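Local atomic coordinates of Tat pathway signal sequence domain protein (Parabacteroides merdae, PDB entry 4Q9A), a protein that is a putative GDSL-like lipase or acylhydrolase of the SGNH hydrolase clan and probably hydrolyses ester bonds, its natural substrate being unknown. Residues Ile101-Val105 and Glu147-Leu151; Val185-Phe191 and Leu217-Trp222; Ile22-Gly26 and Arg86-Cys91. All coordinates share one frame; numbering follows the deposited sequence.

Contact 1: residues Ile101-Val105 and Glu147-Leu151; sequences ILIGV and EPFTL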
ATOM      1  N   ILE A 101       0.476 -15.443  11.120  1.00 41.79           N
ATOM      2  CA  ILE A 101      -0.136 -15.215  12.424  1.00 40.95           C
ATOM      3  C   ILE A 101       0.610 -14.114  13.175  1.00 45.50           C
ATOM      4  O   ILE A 101       1.832 -14.176  13.324  1.00 44.71           O
ATOM      5  CB  ILE A 101      -0.214 -16.538  13.261  1.00 43.55           C
ATOM      6  CG1 ILE A 101      -1.010 -17.627  12.499  1.00 43.63           C
ATOM      7  CG2 ILE A 101      -0.801 -16.286  14.689  1.00 42.26           C
ATOM      8  CD1 ILE A 101      -0.676 -19.019  12.856  1.00 55.65           C
ATOM      9  N   LEU A 102      -0.146 -13.118  13.651  1.00 43.15           N
ATOM     10  CA  LEU A 102       0.348 -12.027  14.489  1.00 44.17           C
ATOM     11  C   LEU A 102      -0.609 -11.936  15.664  1.00 49.66           C
ATOM     12  O   LEU A 102      -1.734 -11.468  15.507  1.00 48.28           O
ATOM     13  CB  LEU A 102       0.478 -10.684  13.719  1.00 43.87           C
ATOM     14  CG  LEU A 102       0.801  -9.426  14.546  1.00 48.97           C
ATOM     15  CD1 LEU A 102       2.170  -9.529  15.245  1.00 50.38           C
ATOM     16  CD2 LEU A 102       0.743  -8.182  13.700  1.00 50.52           C
ATOM     17  N   ILE A 103      -0.189 -12.450  16.819  1.00 49.04           N
ATOM     18  CA  ILE A 103      -1.012 -12.478  18.020  1.00 50.49           C
ATOM     19  C   ILE A 103      -0.102 -12.400  19.261  1.00 57.83           C
ATOM     20  O   ILE A 103       1.028 -12.930  19.235  1.00 58.95           O
ATOM     21  CB  ILE A 103      -1.946 -13.739  18.003  1.00 53.78           C
ATOM     22  CG1 ILE A 103      -3.227 -13.544  18.821  1.00 55.17           C
ATOM     23  CG2 ILE A 103      -1.246 -15.055  18.302  1.00 54.77           C
ATOM     24  CD1 ILE A 103      -4.369 -12.839  18.053  1.00 59.89           C
ATOM     25  N   GLY A 104      -0.587 -11.713  20.305  1.00 53.18           N
ATOM     26  CA  GLY A 104       0.154 -11.580  21.547  1.00 52.83           C
ATOM     27  C   GLY A 104       0.012 -10.285  22.307  1.00 56.88           C
ATOM     28  O   GLY A 104       0.149 -10.281  23.534  1.00 57.74           O
ATOM     29  N   VAL A 105      -0.215  -9.172  21.604  1.00 53.07           N
ATOM     30  CA  VAL A 105      -0.309  -7.872  22.266  1.00 53.64           C
ATOM     31  C   VAL A 105      -1.552  -7.821  23.184  1.00 59.92           C
ATOM     32  O   VAL A 105      -1.454  -7.314  24.301  1.00 60.86           O
ATOM     33  CB  VAL A 105      -0.241  -6.688  21.268  1.00 57.04           C
ATOM     34  CG1 VAL A 105      -1.535  -6.522  20.467  1.00 56.75           C
ATOM     35  CG2 VAL A 105       0.150  -5.390  21.967  1.00 57.63           C
ATOM     36  N   GLU A 147       6.355 -11.397  15.227  1.00 48.02           N
ATOM     37  CA  GLU A 147       6.711 -10.957  16.573  1.00 48.49           C
ATOM     38  C   GLU A 147       5.705  -9.903  17.082  1.00 52.18           C
ATOM     39  O   GLU A 147       5.587  -8.837  16.452  1.00 50.70           O
ATOM     40  CB  GLU A 147       8.159 -10.385  16.613  1.00 50.08           C
ATOM     41  CG  GLU A 147       8.692 -10.118  18.012  1.00 55.69           C
ATOM     42  CD  GLU A 147      10.093  -9.547  18.111  1.00 74.75           C
ATOM     43  OE1 GLU A 147      10.493  -8.765  17.216  1.00 58.28           O
ATOM     44  OE2 GLU A 147      10.784  -9.857  19.107  1.00 72.12           O
ATOM     45  N   PRO A 148       5.019 -10.150  18.237  1.00 48.94           N
ATOM     46  CA  PRO A 148       4.165  -9.090  18.826  1.00 48.56           C
ATOM     47  C   PRO A 148       5.068  -7.923  19.274  1.00 55.80           C
ATOM     48  O   PRO A 148       6.226  -8.168  19.644  1.00 57.63           O
ATOM     49  CB  PRO A 148       3.465  -9.793  19.986  1.00 50.44           C
ATOM     50  CG  PRO A 148       4.349 -10.922  20.340  1.00 55.79           C
ATOM     51  CD  PRO A 148       5.098 -11.335  19.115  1.00 50.66           C
ATOM     52  N   PHE A 149       4.598  -6.663  19.165  1.00 52.40           N
ATOM     53  CA  PHE A 149       5.451  -5.494  19.409  1.00 53.21           C
ATOM     54  C   PHE A 149       4.744  -4.304  20.056  1.00 58.02           C
ATOM     55  O   PHE A 149       3.515  -4.242  20.077  1.00 58.55           O
ATOM     56  CB  PHE A 149       6.013  -5.007  18.043  1.00 54.77           C
ATOM     57  CG  PHE A 149       4.919  -4.657  17.046  1.00 55.37           C
ATOM     58  CD1 PHE A 149       4.355  -3.385  17.022  1.00 58.51           C
ATOM     59  CD2 PHE A 149       4.401  -5.622  16.188  1.00 56.09           C
ATOM     60  CE1 PHE A 149       3.289  -3.091  16.165  1.00 58.74           C
ATOM     61  CE2 PHE A 149       3.348  -5.322  15.323  1.00 58.05           C
ATOM     62  CZ  PHE A 149       2.800  -4.056  15.315  1.00 56.62           C
ATOM     63  N   THR A 150       5.544  -3.291  20.456  1.00 54.54           N
ATOM     64  CA  THR A 150       5.103  -2.004  21.010  1.00 54.07           C
ATOM     65  C   THR A 150       6.117  -0.891  20.735  1.00 58.69           C
ATOM     66  O   THR A 150       7.332  -1.133  20.711  1.00 59.18           O
ATOM     67  CB  THR A 150       4.876  -2.042  22.536  1.00 55.42           C
ATOM     68  OG1 THR A 150       6.114  -2.365  23.181  1.00 56.45           O
ATOM     69  CG2 THR A 150       3.734  -2.966  22.972  1.00 51.32           C
ATOM     70  N   LEU A 151       5.606   0.341  20.615  1.00 54.08           N
ATOM     71  CA  LEU A 151       6.376   1.564  20.503  1.00 53.58           C
ATOM     72  C   LEU A 151       6.197   2.289  21.873  1.00 58.56           C
ATOM     73  O   LEU A 151       5.089   2.707  22.220  1.00 57.53           O
ATOM     74  CB  LEU A 151       5.921   2.366  19.277  1.00 53.03           C
ATOM     75  CG  LEU A 151       6.309   1.752  17.897  1.00 56.70           C
ATOM     76  CD1 LEU A 151       5.194   0.821  17.338  1.00 55.38           C
ATOM     77  CD2 LEU A 151       6.635   2.844  16.887  1.00 56.80           C
TER
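Leu102 and Phe149 make the one direct meeting of large apolar side chains in this contact, crossing at about a right angle. The leucine brings CD2 to the edge of the phenyl ring, near its plane, 4.2 Å from Phe149 CE2, while its other branch lies against backbone, with Leu102 CD1 3.7 Å from Glu147 O. With CG anti to the backbone N (chi1 172°), Leu102 spreads its methyls over the start of segment 147-151, a job suited to a branched aliphatic residue. Val105 works similarly at the far end: CG2 rests 4.0 Å from Phe149 O and also approaches the methyl of Thr150.

The remaining contacts set the Pro148 ring against main chain. Pro148 CB lies 4.1 Å from Gly104 CA, and Pro148 CG is 4.0 Å from Ile103 O. Glycine fits here because a beta carbon would run into both the proline and the preceding carbonyl. Gly104 and Val105 open the Gly-X-Asn-Asp sequence characteristic of SGNH hydrolases, whose asparagine generally helps form the oxyanion hole.

Polar ends turn elsewhere: Glu147 OE1 accepts from Gln188 N, and Thr150 OG1 bonds Tyr163 OH. The end of strand 98-102 with the loop that follows it thus meets the loop after strand 142-146 at the C-terminal ends of the parallel strands, between Trp162 of helix 159-162, which touches Val105 and Thr150, and helix 187-194, whose Phe191 stacks on Phe149.

Contact 2: residues Val185-Phe191 and Leu217-Trp222; sequences VPFQSGF and LMANMW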
ATOM      1  N   VAL A 185       8.916 -13.052  11.681  1.00 44.85           N
ATOM      2  CA  VAL A 185       9.052 -11.641  11.295  1.00 43.87           C
ATOM      3  C   VAL A 185       9.353 -10.851  12.596  1.00 47.84           C
ATOM      4  O   VAL A 185       8.503 -10.809  13.493  1.00 46.02           O
ATOM      5  CB  VAL A 185       7.853 -11.059  10.481  1.00 46.19           C
ATOM      6  CG1 VAL A 185       8.274  -9.777   9.773  1.00 46.14           C
ATOM      7  CG2 VAL A 185       7.314 -12.058   9.463  1.00 44.80           C
ATOM      8  N   PRO A 186      10.587 -10.302  12.755  1.00 46.77           N
ATOM      9  CA  PRO A 186      10.937  -9.622  14.018  1.00 47.34           C
ATOM     10  C   PRO A 186      10.562  -8.139  14.019  1.00 51.09           C
ATOM     11  O   PRO A 186      11.439  -7.259  13.980  1.00 52.32           O
ATOM     12  CB  PRO A 186      12.452  -9.832  14.107  1.00 49.76           C
ATOM     13  CG  PRO A 186      12.905  -9.944  12.677  1.00 53.68           C
ATOM     14  CD  PRO A 186      11.729 -10.290  11.813  1.00 48.61           C
ATOM     15  N   PHE A 187       9.252  -7.871  14.090  1.00 45.99           N
ATOM     16  CA  PHE A 187       8.687  -6.525  14.043  1.00 45.74           C
ATOM     17  C   PHE A 187       9.290  -5.566  15.070  1.00 51.89           C
ATOM     18  O   PHE A 187       9.545  -4.422  14.711  1.00 54.25           O
ATOM     19  CB  PHE A 187       7.170  -6.567  14.201  1.00 47.02           C
ATOM     20  CG  PHE A 187       6.397  -7.082  13.007  1.00 48.42           C
ATOM     21  CD1 PHE A 187       6.790  -6.764  11.710  1.00 52.02           C
ATOM     22  CD2 PHE A 187       5.218  -7.789  13.178  1.00 51.17           C
ATOM     23  CE1 PHE A 187       6.042  -7.182  10.610  1.00 52.78           C
ATOM     24  CE2 PHE A 187       4.476  -8.217  12.074  1.00 53.95           C
ATOM     25  CZ  PHE A 187       4.889  -7.906  10.797  1.00 52.11           C
ATOM     26  N   GLN A 188       9.574  -6.024  16.304  1.00 47.68           N
ATOM     27  CA  GLN A 188      10.148  -5.180  17.351  1.00 47.56           C
ATOM     28  C   GLN A 188      11.482  -4.555  16.909  1.00 53.08           C
ATOM     29  O   GLN A 188      11.627  -3.338  17.024  1.00 53.19           O
ATOM     30  CB  GLN A 188      10.304  -5.947  18.685  1.00 48.80           C
ATOM     31  CG  GLN A 188      10.460  -5.069  19.932  1.00 34.91           C
ATOM     32  CD  GLN A 188       9.259  -4.194  20.225  1.00 52.48           C
ATOM     33  OE1 GLN A 188       8.275  -4.608  20.865  1.00 46.52           O
ATOM     34  NE2 GLN A 188       9.342  -2.934  19.798  1.00 41.57           N
ATOM     35  N   SER A 189      12.410  -5.360  16.344  1.00 50.50           N
ATOM     36  CA  SER A 189      13.724  -4.905  15.857  1.00 50.93           C
ATOM     37  C   SER A 189      13.573  -3.784  14.842  1.00 56.03           C
ATOM     38  O   SER A 189      14.320  -2.793  14.901  1.00 57.04           O
ATOM     39  CB  SER A 189      14.479  -6.058  15.217  1.00 53.96           C
ATOM     40  OG  SER A 189      14.359  -7.211  16.031  1.00 69.00           O
ATOM     41  N   GLY A 190      12.585  -3.946  13.944  1.00 49.47           N
ATOM     42  CA  GLY A 190      12.274  -2.973  12.909  1.00 47.87           C
ATOM     43  C   GLY A 190      11.782  -1.676  13.488  1.00 51.41           C
ATOM     44  O   GLY A 190      12.234  -0.604  13.079  1.00 52.95           O
ATOM     45  N   PHE A 191      10.872  -1.765  14.466  1.00 46.72           N
ATOM     46  CA  PHE A 191      10.306  -0.575  15.097  1.00 46.66           C
ATOM     47  C   PHE A 191      11.330   0.090  16.025  1.00 49.31           C
ATOM     48  O   PHE A 191      11.402   1.326  16.078  1.00 47.02           O
ATOM     49  CB  PHE A 191       8.988  -0.895  15.813  1.00 47.94           C
ATOM     50  CG  PHE A 191       7.802  -0.922  14.863  1.00 48.83           C
ATOM     51  CD1 PHE A 191       7.357   0.245  14.240  1.00 50.84           C
ATOM     52  CD2 PHE A 191       7.119  -2.112  14.605  1.00 51.28           C
ATOM     53  CE1 PHE A 191       6.272   0.219  13.358  1.00 50.70           C
ATOM     54  CE2 PHE A 191       6.009  -2.133  13.749  1.00 52.77           C
ATOM     55  CZ  PHE A 191       5.600  -0.965  13.126  1.00 50.43           C
ATOM     56  N   LEU A 217       6.203  -0.264   6.749  1.00 41.48           N
ATOM     57  CA  LEU A 217       7.398  -0.839   7.392  1.00 41.24           C
ATOM     58  C   LEU A 217       7.232  -2.343   7.688  1.00 44.65           C
ATOM     59  O   LEU A 217       8.137  -3.139   7.393  1.00 43.93           O
ATOM     60  CB  LEU A 217       7.697  -0.108   8.707  1.00 41.24           C
ATOM     61  CG  LEU A 217       8.962  -0.519   9.442  1.00 45.34           C
ATOM     62  CD1 LEU A 217      10.171   0.122   8.811  1.00 46.15           C
ATOM     63  CD2 LEU A 217       8.893  -0.124  10.892  1.00 47.23           C
HETATM   64  N   MSE A 218       6.051  -2.708   8.250  1.00 38.83           N
HETATM   65  CA  MSE A 218       5.727  -4.073   8.618  1.00 37.50           C
HETATM   66  C   MSE A 218       5.649  -4.950   7.401  1.00 42.82           C
HETATM   67  O   MSE A 218       6.204  -6.061   7.427  1.00 41.82           O
HETATM   68  CB  MSE A 218       4.422  -4.121   9.394  1.00 38.30           C
HETATM   69  CG  MSE A 218       4.572  -3.588  10.797  1.00 43.46           C
HETATM   70 SE   MSE A 218       2.862  -3.414  11.599  0.75 48.34          SE
HETATM   71  CE  MSE A 218       2.461  -5.303  11.834  1.00 43.91           C
ATOM     72  N   ALA A 219       4.980  -4.433   6.327  1.00 39.98           N
ATOM     73  CA  ALA A 219       4.827  -5.097   5.029  1.00 39.43           C
ATOM     74  C   ALA A 219       6.200  -5.450   4.445  1.00 44.14           C
ATOM     75  O   ALA A 219       6.415  -6.591   4.036  1.00 44.26           O
ATOM     76  CB  ALA A 219       4.056  -4.204   4.063  1.00 39.95           C
ATOM     77  N   ASN A 220       7.139  -4.486   4.472  1.00 41.07           N
ATOM     78  CA  ASN A 220       8.500  -4.642   3.964  1.00 41.67           C
ATOM     79  C   ASN A 220       9.268  -5.705   4.754  1.00 44.53           C
ATOM     80  O   ASN A 220      10.003  -6.498   4.154  1.00 44.55           O
ATOM     81  CB  ASN A 220       9.242  -3.303   4.014  1.00 44.30           C
ATOM     82  CG  ASN A 220       8.681  -2.203   3.137  1.00 66.83           C
ATOM     83  OD1 ASN A 220       7.817  -2.419   2.276  1.00 61.63           O
ATOM     84  ND2 ASN A 220       9.193  -0.990   3.320  1.00 58.60           N
HETATM   85  N   MSE A 221       9.077  -5.733   6.090  1.00 40.03           N
HETATM   86  CA  MSE A 221       9.714  -6.705   6.987  1.00 39.89           C
HETATM   87  C   MSE A 221       9.259  -8.130   6.654  1.00 43.58           C
HETATM   88  O   MSE A 221      10.077  -9.046   6.529  1.00 43.22           O
HETATM   89  CB  MSE A 221       9.379  -6.381   8.440  1.00 42.03           C
HETATM   90  CG  MSE A 221      10.029  -5.108   8.943  1.00 50.15           C
HETATM   91 SE   MSE A 221      10.229  -5.154  10.872  0.75 58.60          SE
HETATM   92  CE  MSE A 221      11.613  -6.527  10.949  1.00 55.92           C
ATOM     93  N   TRP A 222       7.946  -8.284   6.493  1.00 39.72           N
ATOM     94  CA  TRP A 222       7.274  -9.517   6.147  1.00 39.68           C
ATOM     95  C   TRP A 222       7.765 -10.022   4.793  1.00 44.26           C
ATOM     96  O   TRP A 222       8.116 -11.198   4.684  1.00 46.56           O
ATOM     97  CB  TRP A 222       5.765  -9.287   6.138  1.00 38.06           C
ATOM     98  CG  TRP A 222       4.941 -10.529   6.244  1.00 39.08           C
ATOM     99  CD1 TRP A 222       4.245 -10.961   7.338  1.00 41.71           C
ATOM    100  CD2 TRP A 222       4.604 -11.422   5.171  1.00 39.32           C
ATOM    101  NE1 TRP A 222       3.508 -12.079   7.021  1.00 41.08           N
ATOM    102  CE2 TRP A 222       3.711 -12.385   5.695  1.00 43.19           C
ATOM    103  CE3 TRP A 222       4.974 -11.503   3.811  1.00 40.91           C
ATOM    104  CZ2 TRP A 222       3.212 -13.435   4.917  1.00 42.82           C
ATOM    105  CZ3 TRP A 222       4.461 -12.528   3.036  1.00 42.48           C
ATOM    106  CH2 TRP A 222       3.602 -13.486   3.588  1.00 43.07           C
TER
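Met221, a selenomethionine, reaches from helix 217-222 to the first turn of helix 187-191. The bend at chi3 (70°) turns its methyl CE back toward Pro186, while the selenium lies against the helix backbone, Met221 SE 3.6 Å from Gly190 CA. Glycine suits position 190 because a beta carbon would project straight into the selenium.

Phe187 presents its ring edge to that same Met221 SE, 5.2 Å from the ring centroid, and receives selenomethionine Met218 over one face. There Met218 CE makes a CH-pi contact 3.9 Å from the Phe187 centroid, with Met218 SE above the same face at 4.9 Å; Val185 CB lies over the opposite face. The two selenium approaches are Met-aromatic contacts, joining helix 187-194 to the C-terminal helix 212-226 of the alpha/beta/alpha SGNH fold; from the last strand, Val185 packs on Met221 and Trp222. Pro186, centre of an inverse gamma turn, sits at the N-cap; lacking an N-H, it cannot continue the strand's pairing, consistent with the strand ending here.

Met218 also serves Phe191: its CG lies 3.6 Å from Phe191 CE2, and its selenium comes to that ring's edge. Leu217 CD2 sits over the Phe191 face, 3.9 Å from the ring centroid. Leu217 also touches Glu61 of the second subunit.

Contact 3: residues Ile22-Gly26 and Arg86-Cys91; sequences ILFQG and RWEIDC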
ATOM      1  N   ILE A  22      -2.887 -17.406   0.333  1.00 41.98           N
ATOM      2  CA  ILE A  22      -2.164 -16.748   1.438  1.00 40.17           C
ATOM      3  C   ILE A  22      -3.213 -16.180   2.393  1.00 45.40           C
ATOM      4  O   ILE A  22      -4.133 -15.475   1.960  1.00 44.98           O
ATOM      5  CB  ILE A  22      -1.113 -15.690   0.992  1.00 40.84           C
ATOM      6  CG1 ILE A  22      -0.035 -16.330   0.100  1.00 39.37           C
ATOM      7  CG2 ILE A  22      -0.461 -15.030   2.202  1.00 40.13           C
ATOM      8  CD1 ILE A  22       0.405 -15.442  -1.046  1.00 32.43           C
ATOM      9  N   LEU A  23      -3.098 -16.538   3.681  1.00 42.60           N
ATOM     10  CA  LEU A  23      -4.058 -16.120   4.690  1.00 42.44           C
ATOM     11  C   LEU A  23      -3.370 -15.431   5.853  1.00 45.77           C
ATOM     12  O   LEU A  23      -2.480 -15.992   6.493  1.00 46.77           O
ATOM     13  CB  LEU A  23      -4.902 -17.324   5.188  1.00 42.67           C
ATOM     14  CG  LEU A  23      -5.858 -17.076   6.360  1.00 47.43           C
ATOM     15  CD1 LEU A  23      -6.974 -16.106   5.991  1.00 47.25           C
ATOM     16  CD2 LEU A  23      -6.424 -18.368   6.869  1.00 51.41           C
ATOM     17  N   PHE A  24      -3.843 -14.225   6.146  1.00 39.57           N
ATOM     18  CA  PHE A  24      -3.395 -13.390   7.257  1.00 36.99           C
ATOM     19  C   PHE A  24      -4.378 -13.552   8.386  1.00 44.74           C
ATOM     20  O   PHE A  24      -5.601 -13.423   8.198  1.00 47.39           O
ATOM     21  CB  PHE A  24      -3.252 -11.917   6.832  1.00 35.46           C
ATOM     22  CG  PHE A  24      -2.106 -11.733   5.874  1.00 33.61           C
ATOM     23  CD1 PHE A  24      -2.291 -11.882   4.502  1.00 33.63           C
ATOM     24  CD2 PHE A  24      -0.832 -11.456   6.339  1.00 33.89           C
ATOM     25  CE1 PHE A  24      -1.218 -11.767   3.623  1.00 33.77           C
ATOM     26  CE2 PHE A  24       0.235 -11.315   5.452  1.00 36.26           C
ATOM     27  CZ  PHE A  24       0.037 -11.486   4.100  1.00 33.60           C
ATOM     28  N   GLN A  25      -3.848 -13.893   9.543  1.00 40.70           N
ATOM     29  CA  GLN A  25      -4.640 -14.129  10.729  1.00 41.80           C
ATOM     30  C   GLN A  25      -4.017 -13.343  11.905  1.00 48.77           C
ATOM     31  O   GLN A  25      -2.788 -13.140  11.942  1.00 49.14           O
ATOM     32  CB  GLN A  25      -4.703 -15.648  10.971  1.00 43.60           C
ATOM     33  CG  GLN A  25      -5.617 -16.097  12.080  1.00 55.60           C
ATOM     34  CD  GLN A  25      -7.058 -15.787  11.830  1.00 57.74           C
ATOM     35  OE1 GLN A  25      -7.619 -14.849  12.409  1.00 53.71           O
ATOM     36  NE2 GLN A  25      -7.696 -16.619  11.041  1.00 36.56           N
ATOM     37  N   GLY A  26      -4.882 -12.852  12.800  1.00 46.42           N
ATOM     38  CA  GLY A  26      -4.490 -12.050  13.950  1.00 46.73           C
ATOM     39  C   GLY A  26      -5.574 -11.265  14.659  1.00 51.68           C
ATOM     40  O   GLY A  26      -6.715 -11.715  14.774  1.00 51.90           O
ATOM     41  N   ARG A  86     -12.336 -20.044  16.351  1.00 49.80           N
ATOM     42  CA  ARG A  86     -12.838 -19.841  14.987  1.00 49.16           C
ATOM     43  C   ARG A  86     -11.837 -20.345  13.951  1.00 55.50           C
ATOM     44  O   ARG A  86     -11.912 -19.977  12.771  1.00 55.06           O
ATOM     45  CB  ARG A  86     -13.166 -18.348  14.747  1.00 45.53           C
ATOM     46  CG  ARG A  86     -12.041 -17.397  15.144  1.00 51.74           C
ATOM     47  CD  ARG A  86     -12.399 -15.937  14.933  1.00 49.57           C
ATOM     48  NE  ARG A  86     -11.240 -15.051  15.109  1.00 43.26           N
ATOM     49  CZ  ARG A  86     -10.444 -14.653  14.119  1.00 61.07           C
ATOM     50  NH1 ARG A  86     -10.664 -15.061  12.872  1.00 42.39           N
ATOM     51  NH2 ARG A  86      -9.432 -13.835  14.364  1.00 60.72           N
ATOM     52  N   TRP A  87     -10.915 -21.200  14.393  1.00 53.66           N
ATOM     53  CA  TRP A  87      -9.845 -21.711  13.560  1.00 54.24           C
ATOM     54  C   TRP A  87     -10.341 -22.580  12.399  1.00 60.62           C
ATOM     55  O   TRP A  87      -9.687 -22.632  11.358  1.00 60.90           O
ATOM     56  CB  TRP A  87      -8.858 -22.492  14.427  1.00 54.02           C
ATOM     57  CG  TRP A  87      -7.467 -22.481  13.887  1.00 54.63           C
ATOM     58  CD1 TRP A  87      -6.753 -23.559  13.467  1.00 57.90           C
ATOM     59  CD2 TRP A  87      -6.643 -21.328  13.636  1.00 53.66           C
ATOM     60  NE1 TRP A  87      -5.510 -23.160  13.031  1.00 57.06           N
ATOM     61  CE2 TRP A  87      -5.416 -21.795  13.124  1.00 57.73           C
ATOM     62  CE3 TRP A  87      -6.794 -19.950  13.866  1.00 54.68           C
ATOM     63  CZ2 TRP A  87      -4.359 -20.934  12.809  1.00 56.68           C
ATOM     64  CZ3 TRP A  87      -5.745 -19.099  13.556  1.00 55.64           C
ATOM     65  CH2 TRP A  87      -4.548 -19.588  13.028  1.00 56.20           C
ATOM     66  N   GLU A  88     -11.487 -23.252  12.568  1.00 57.35           N
ATOM     67  CA  GLU A  88     -12.048 -24.139  11.548  1.00 56.73           C
ATOM     68  C   GLU A  88     -12.633 -23.335  10.395  1.00 60.67           C
ATOM     69  O   GLU A  88     -12.341 -23.634   9.246  1.00 59.97           O
ATOM     70  CB  GLU A  88     -13.115 -25.074  12.146  1.00 59.28           C
ATOM     71  CG  GLU A  88     -12.572 -26.151  13.079  1.00 73.99           C
ATOM     72  CD  GLU A  88     -11.944 -25.713  14.398  1.00104.57           C
ATOM     73  OE1 GLU A  88     -12.526 -24.852  15.101  1.00 87.05           O
ATOM     74  OE2 GLU A  88     -10.865 -26.250  14.733  1.00107.50           O
ATOM     75  N   ILE A  89     -13.417 -22.295  10.695  1.00 57.85           N
ATOM     76  CA  ILE A  89     -14.093 -21.488   9.681  1.00 57.35           C
ATOM     77  C   ILE A  89     -13.154 -20.419   9.095  1.00 58.50           C
ATOM     78  O   ILE A  89     -13.119 -20.237   7.871  1.00 57.27           O
ATOM     79  CB  ILE A  89     -15.401 -20.874  10.271  1.00 61.57           C
ATOM     80  CG1 ILE A  89     -16.419 -21.976  10.600  1.00 65.02           C
ATOM     81  CG2 ILE A  89     -16.038 -19.852   9.347  1.00 60.17           C
ATOM     82  CD1 ILE A  89     -17.206 -21.713  11.869  1.00 82.23           C
ATOM     83  N   ASP A  90     -12.409 -19.721   9.965  1.00 53.32           N
ATOM     84  CA  ASP A  90     -11.541 -18.609   9.583  1.00 50.70           C
ATOM     85  C   ASP A  90     -10.070 -19.018   9.329  1.00 52.19           C
ATOM     86  O   ASP A  90      -9.209 -18.142   9.246  1.00 50.23           O
ATOM     87  CB  ASP A  90     -11.641 -17.478  10.629  1.00 52.11           C
ATOM     88  CG  ASP A  90     -13.001 -16.778  10.656  1.00 62.28           C
ATOM     89  OD1 ASP A  90     -13.777 -16.923   9.666  1.00 60.60           O
ATOM     90  OD2 ASP A  90     -13.284 -16.070  11.649  1.00 69.97           O
ATOM     91  N   CYS A  91      -9.791 -20.325   9.126  1.00 48.91           N
ATOM     92  CA  CYS A  91      -8.446 -20.788   8.779  1.00 47.97           C
ATOM     93  C   CYS A  91      -8.482 -22.102   8.006  1.00 49.70           C
ATOM     94  O   CYS A  91      -8.142 -22.132   6.826  1.00 49.17           O
ATOM     95  CB  CYS A  91      -7.538 -20.898  10.002  1.00 48.92           C
ATOM     96  SG  CYS A  91      -5.886 -21.543   9.632  1.00 52.65           S
TER
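Gln25 OE1 is gripped by three N-H groups, all through weak bonds: Arg86 NH2 at 2.9 Å, Arg86 NH1 at 3.1 Å and, within its own strand, Gly26 N. The amide and guanidinium planes stand 64° apart, and neither arginine bond is straight (125° from NH2). Arginine suits the place because its many donors can be shared: NH1 also forms a salt bridge with Asp90, NH1 Arg86 to OD2 Asp90 being 3.1 Å, and it bonds Arg73 O, while NH2 reaches Asn78 OD1.

Gln25 CG, anti to the backbone N, lies against CZ3 of the Trp87 indole; the bend at chi2 (64°) then carries the amide toward Arg86. Trp87 NE1 meanwhile bonds Thr134 OG1. With an alanine here in place of Gln25, the guanidinium would probably lose its link to the strand, though keeping its other acceptors, and a gap would open beside the indole. Two residues back on strand 22-26, Leu23 adds an apolar contact, its CD2 3.7 Å from Cys91 CA.

Gly26 begins the Gly-Asp-Ser motif of the family, immediately before the loop with phosphoserine Ser28. The buried amide lets the strand end meet a charged residue without adding a charge of its own, while Asp90 probably offsets much of the arginine's charge.

Contacts 1 and 3 are buried and draw on neighbouring strands, 98-102 and 21-26, of one sheet: Leu102 N probably bonds Gln25 O, and Ile101 packs on Trp87. Contact 2 is only partly buried and lies about 21 Å from contact 3 between centres, on the opposite side of the chain's centre, yet Trp222 touches Phe24. It adjoins contact 1 directly, where Glu147 N probably bonds Val185 O and Thr150 O probably accepts from Gln188 NE2. Their chemistry differs accordingly. Contact 2, helix on helix, relies on aromatic rings and selenomethionines; contact 1 sets apolar groups on loop backbone; contact 3 alone links its segments through weak side-chain hydrogen bonds, a strand-end amide meeting an arginine.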